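Local coordinates for galactose-binding lectin (Arachis hypogaea, PDB 6VAW), which binds D-galactose and galactose-bearing glycans as a homotetrameric legume lectin that carries calcium and manganese ions beside its sugar pocket, at residues S68-M73 against I220-F225. Numbering follows the deposited sequence.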
ATOM      1  N   SER A  68      11.951  -6.862   1.520  1.00 21.13           N
ATOM      2  CA  SER A  68      12.493  -7.429   0.305  1.00 20.69           C
ATOM      3  C   SER A  68      13.435  -6.413  -0.346  1.00 22.41           C
ATOM      4  O   SER A  68      13.210  -5.202  -0.265  1.00 22.15           O
ATOM      5  CB  SER A  68      11.380  -7.834  -0.654  1.00 24.56           C
ATOM      6  OG  SER A  68      10.497  -8.782  -0.065  1.00 36.64           O
ATOM      7  N   PHE A  69      14.513  -6.901  -0.924  1.00 19.62           N
ATOM      8  CA  PHE A  69      15.464  -6.026  -1.611  1.00 18.25           C
ATOM      9  C   PHE A  69      16.146  -6.803  -2.709  1.00 23.70           C
ATOM     10  O   PHE A  69      16.073  -8.037  -2.743  1.00 22.95           O
ATOM     11  CB  PHE A  69      16.501  -5.389  -0.627  1.00 18.68           C
ATOM     12  CG  PHE A  69      17.247  -6.364   0.264  1.00 21.12           C
ATOM     13  CD1 PHE A  69      18.418  -6.973  -0.174  1.00 22.37           C
ATOM     14  CD2 PHE A  69      16.765  -6.688   1.530  1.00 21.56           C
ATOM     15  CE1 PHE A  69      19.119  -7.846   0.654  1.00 23.37           C
ATOM     16  CE2 PHE A  69      17.446  -7.594   2.345  1.00 24.23           C
ATOM     17  CZ  PHE A  69      18.633  -8.152   1.909  1.00 21.56           C
ATOM     18  N   SER A  70      16.757  -6.065  -3.648  1.00 22.09           N
ATOM     19  CA  SER A  70      17.525  -6.641  -4.725  1.00 22.13           C
ATOM     20  C   SER A  70      18.868  -5.947  -4.829  1.00 23.99           C
ATOM     21  O   SER A  70      18.979  -4.730  -4.636  1.00 22.51           O
ATOM     22  CB  SER A  70      16.784  -6.598  -6.050  1.00 25.02           C
ATOM     23  OG  SER A  70      16.471  -5.282  -6.457  1.00 30.26           O
ATOM     24  N   PHE A  71      19.893  -6.737  -5.086  1.00 23.10           N
ATOM     25  CA  PHE A  71      21.239  -6.216  -5.216  1.00 23.61           C
ATOM     26  C   PHE A  71      21.957  -6.890  -6.364  1.00 27.21           C
ATOM     27  O   PHE A  71      21.464  -7.884  -6.922  1.00 24.43           O
ATOM     28  CB  PHE A  71      22.034  -6.384  -3.892  1.00 25.24           C
ATOM     29  CG  PHE A  71      22.359  -7.805  -3.475  1.00 26.08           C
ATOM     30  CD1 PHE A  71      23.421  -8.497  -4.061  1.00 27.03           C
ATOM     31  CD2 PHE A  71      21.651  -8.425  -2.446  1.00 27.19           C
ATOM     32  CE1 PHE A  71      23.718  -9.807  -3.683  1.00 27.11           C
ATOM     33  CE2 PHE A  71      21.960  -9.734  -2.053  1.00 29.10           C
ATOM     34  CZ  PHE A  71      22.990 -10.417  -2.670  1.00 26.38           C
ATOM     35  N   GLU A  72      23.157  -6.372  -6.663  1.00 24.65           N
ATOM     36  CA  GLU A  72      24.028  -6.918  -7.679  1.00 23.53           C
ATOM     37  C   GLU A  72      25.474  -6.691  -7.278  1.00 25.96           C
ATOM     38  O   GLU A  72      25.838  -5.599  -6.839  1.00 24.14           O
ATOM     39  CB  GLU A  72      23.710  -6.260  -9.036  1.00 25.07           C
ATOM     40  CG  GLU A  72      24.467  -6.837 -10.223  1.00 37.72           C
ATOM     41  CD  GLU A  72      24.470  -5.951 -11.458  1.00 56.67           C
ATOM     42  OE1 GLU A  72      23.389  -5.438 -11.836  1.00 51.53           O
ATOM     43  OE2 GLU A  72      25.558  -5.777 -12.055  1.00 44.93           O
ATOM     44  N   MET A  73      26.285  -7.747  -7.395  1.00 22.17           N
ATOM     45  CA  MET A  73      27.725  -7.621  -7.216  1.00 23.47           C
ATOM     46  C   MET A  73      28.371  -7.972  -8.548  1.00 27.71           C
ATOM     47  O   MET A  73      27.977  -8.957  -9.184  1.00 25.91           O
ATOM     48  CB  MET A  73      28.237  -8.468  -6.057  1.00 25.12           C
ATOM     49  CG  MET A  73      27.920  -7.840  -4.711  1.00 27.29           C
ATOM     50  SD  MET A  73      28.524  -8.790  -3.317  1.00 29.85           S
ATOM     51  CE  MET A  73      27.286 -10.109  -3.209  1.00 28.19           C
ATOM     52  N   ILE A 220      22.781  -1.644  -4.726  1.00 21.35           N
ATOM     53  CA  ILE A 220      21.466  -1.851  -4.125  1.00 22.81           C
ATOM     54  C   ILE A 220      20.492  -1.300  -5.159  1.00 28.48           C
ATOM     55  O   ILE A 220      20.601  -0.124  -5.524  1.00 29.06           O
ATOM     56  CB  ILE A 220      21.281  -1.249  -2.704  1.00 26.30           C
ATOM     57  CG1 ILE A 220      22.402  -1.692  -1.715  1.00 26.03           C
ATOM     58  CG2 ILE A 220      19.872  -1.537  -2.161  1.00 29.40           C
ATOM     59  CD1 ILE A 220      22.488  -3.242  -1.356  1.00 35.65           C
ATOM     60  N   ARG A 221      19.620  -2.164  -5.687  1.00 22.77           N
ATOM     61  CA  ARG A 221      18.693  -1.823  -6.763  1.00 23.61           C
ATOM     62  C   ARG A 221      17.296  -1.404  -6.292  1.00 28.30           C
ATOM     63  O   ARG A 221      16.684  -0.525  -6.906  1.00 29.27           O
ATOM     64  CB  ARG A 221      18.578  -2.994  -7.737  1.00 24.96           C
ATOM     65  CG  ARG A 221      19.892  -3.298  -8.463  1.00 23.69           C
ATOM     66  CD  ARG A 221      19.802  -4.512  -9.370  1.00 39.34           C
ATOM     67  NE  ARG A 221      18.688  -4.430 -10.327  1.00 65.47           N
ATOM     68  CZ  ARG A 221      18.775  -3.921 -11.552  1.00 91.65           C
ATOM     69  NH1 ARG A 221      19.928  -3.439 -12.002  1.00 84.44           N
ATOM     70  NH2 ARG A 221      17.706  -3.890 -12.340  1.00 83.37           N
ATOM     71  N   SER A 222      16.763  -2.067  -5.265  1.00 24.41           N
ATOM     72  CA  SER A 222      15.427  -1.778  -4.744  1.00 23.19           C
ATOM     73  C   SER A 222      15.304  -2.257  -3.311  1.00 24.25           C
ATOM     74  O   SER A 222      16.086  -3.099  -2.876  1.00 21.75           O
ATOM     75  CB  SER A 222      14.345  -2.415  -5.616  1.00 25.06           C
ATOM     76  OG  SER A 222      14.413  -3.827  -5.611  1.00 30.25           O
ATOM     77  N   TRP A 223      14.338  -1.702  -2.574  1.00 22.68           N
ATOM     78  CA  TRP A 223      14.107  -2.062  -1.182  1.00 22.55           C
ATOM     79  C   TRP A 223      12.677  -1.710  -0.760  1.00 25.23           C
ATOM     80  O   TRP A 223      12.274  -0.559  -0.883  1.00 26.79           O
ATOM     81  CB  TRP A 223      15.119  -1.329  -0.302  1.00 20.72           C
ATOM     82  CG  TRP A 223      15.105  -1.688   1.156  1.00 20.69           C
ATOM     83  CD1 TRP A 223      14.652  -2.846   1.729  1.00 22.47           C
ATOM     84  CD2 TRP A 223      15.633  -0.895   2.222  1.00 20.56           C
ATOM     85  NE1 TRP A 223      14.852  -2.811   3.085  1.00 20.89           N
ATOM     86  CE2 TRP A 223      15.487  -1.640   3.413  1.00 23.89           C
ATOM     87  CE3 TRP A 223      16.274   0.352   2.282  1.00 21.63           C
ATOM     88  CZ2 TRP A 223      15.956  -1.172   4.650  1.00 22.36           C
ATOM     89  CZ3 TRP A 223      16.677   0.839   3.515  1.00 23.74           C
ATOM     90  CH2 TRP A 223      16.496   0.091   4.684  1.00 24.44           C
ATOM     91  N   SER A 224      11.927  -2.699  -0.249  1.00 19.73           N
ATOM     92  CA  SER A 224      10.594  -2.506   0.303  1.00 19.32           C
ATOM     93  C   SER A 224      10.624  -3.015   1.735  1.00 23.22           C
ATOM     94  O   SER A 224      11.397  -3.916   2.048  1.00 21.40           O
ATOM     95  CB  SER A 224       9.527  -3.192  -0.547  1.00 24.73           C
ATOM     96  OG  SER A 224       9.611  -4.605  -0.468  1.00 31.48           O
ATOM     97  N   PHE A 225       9.833  -2.420   2.614  1.00 20.89           N
ATOM     98  CA  PHE A 225       9.859  -2.757   4.026  1.00 19.17           C
ATOM     99  C   PHE A 225       8.540  -2.460   4.684  1.00 21.09           C
ATOM    100  O   PHE A 225       7.932  -1.438   4.400  1.00 22.96           O
ATOM    101  CB  PHE A 225      10.973  -1.924   4.714  1.00 21.08           C
ATOM    102  CG  PHE A 225      11.139  -2.094   6.208  1.00 21.45           C
ATOM    103  CD1 PHE A 225      10.388  -1.336   7.096  1.00 25.44           C
ATOM    104  CD2 PHE A 225      12.079  -2.971   6.720  1.00 24.33           C
ATOM    105  CE1 PHE A 225      10.567  -1.468   8.475  1.00 25.04           C
ATOM    106  CE2 PHE A 225      12.228  -3.139   8.095  1.00 26.43           C
ATOM    107  CZ  PHE A 225      11.479  -2.374   8.963  1.00 24.02           C
TER
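S68 and S224 face each other as an antiparallel hydrogen-bonded pair: S68 N gives to S224 O, and S224 N gives to S68 O at 2.8 Å. Further along, S70 N reaches S222 O at 3.1 Å. S70 O takes R221 N instead of S222 N. R221 and S222 thus both sit opposite S70, a classic beta bulge, and the register moves by one, pairing F71 with I220.

The serines line one face of the sheet. S70 OG and S222 OG share a hydrogen bond of 2.7 Å. Each hydroxyl lies between its own backbone N and carbonyl carbon (chi1 60° and 64°), which brings the two together. On the same face S68 OG bonds to T164.

One pair of opposite charges comes near. E72 OE1 stays 4.0 Å from R221 NH1, too far for a salt bridge, so at most a weak attraction is likely.

Apolar groups fill the other face. F69 CB lies 3.9 Å from W223 CD1, and I220 CD1 meets F71 CB. The W223 ring turns its edge to S68 O, while its NE1 bonds to T67. F206 meets both F69 and W223 edge-to-face.

The contact joins neighbouring strands of one sheet of the legume lectin beta sandwich. Its aromatic face packs against the second sheet, which supplies F206, F87 and F122. The backbone bonds and the bulge define the register, one hydroxyl pair, S70 with S222, adds a bond on the serine side, and apolar contacts line the other face.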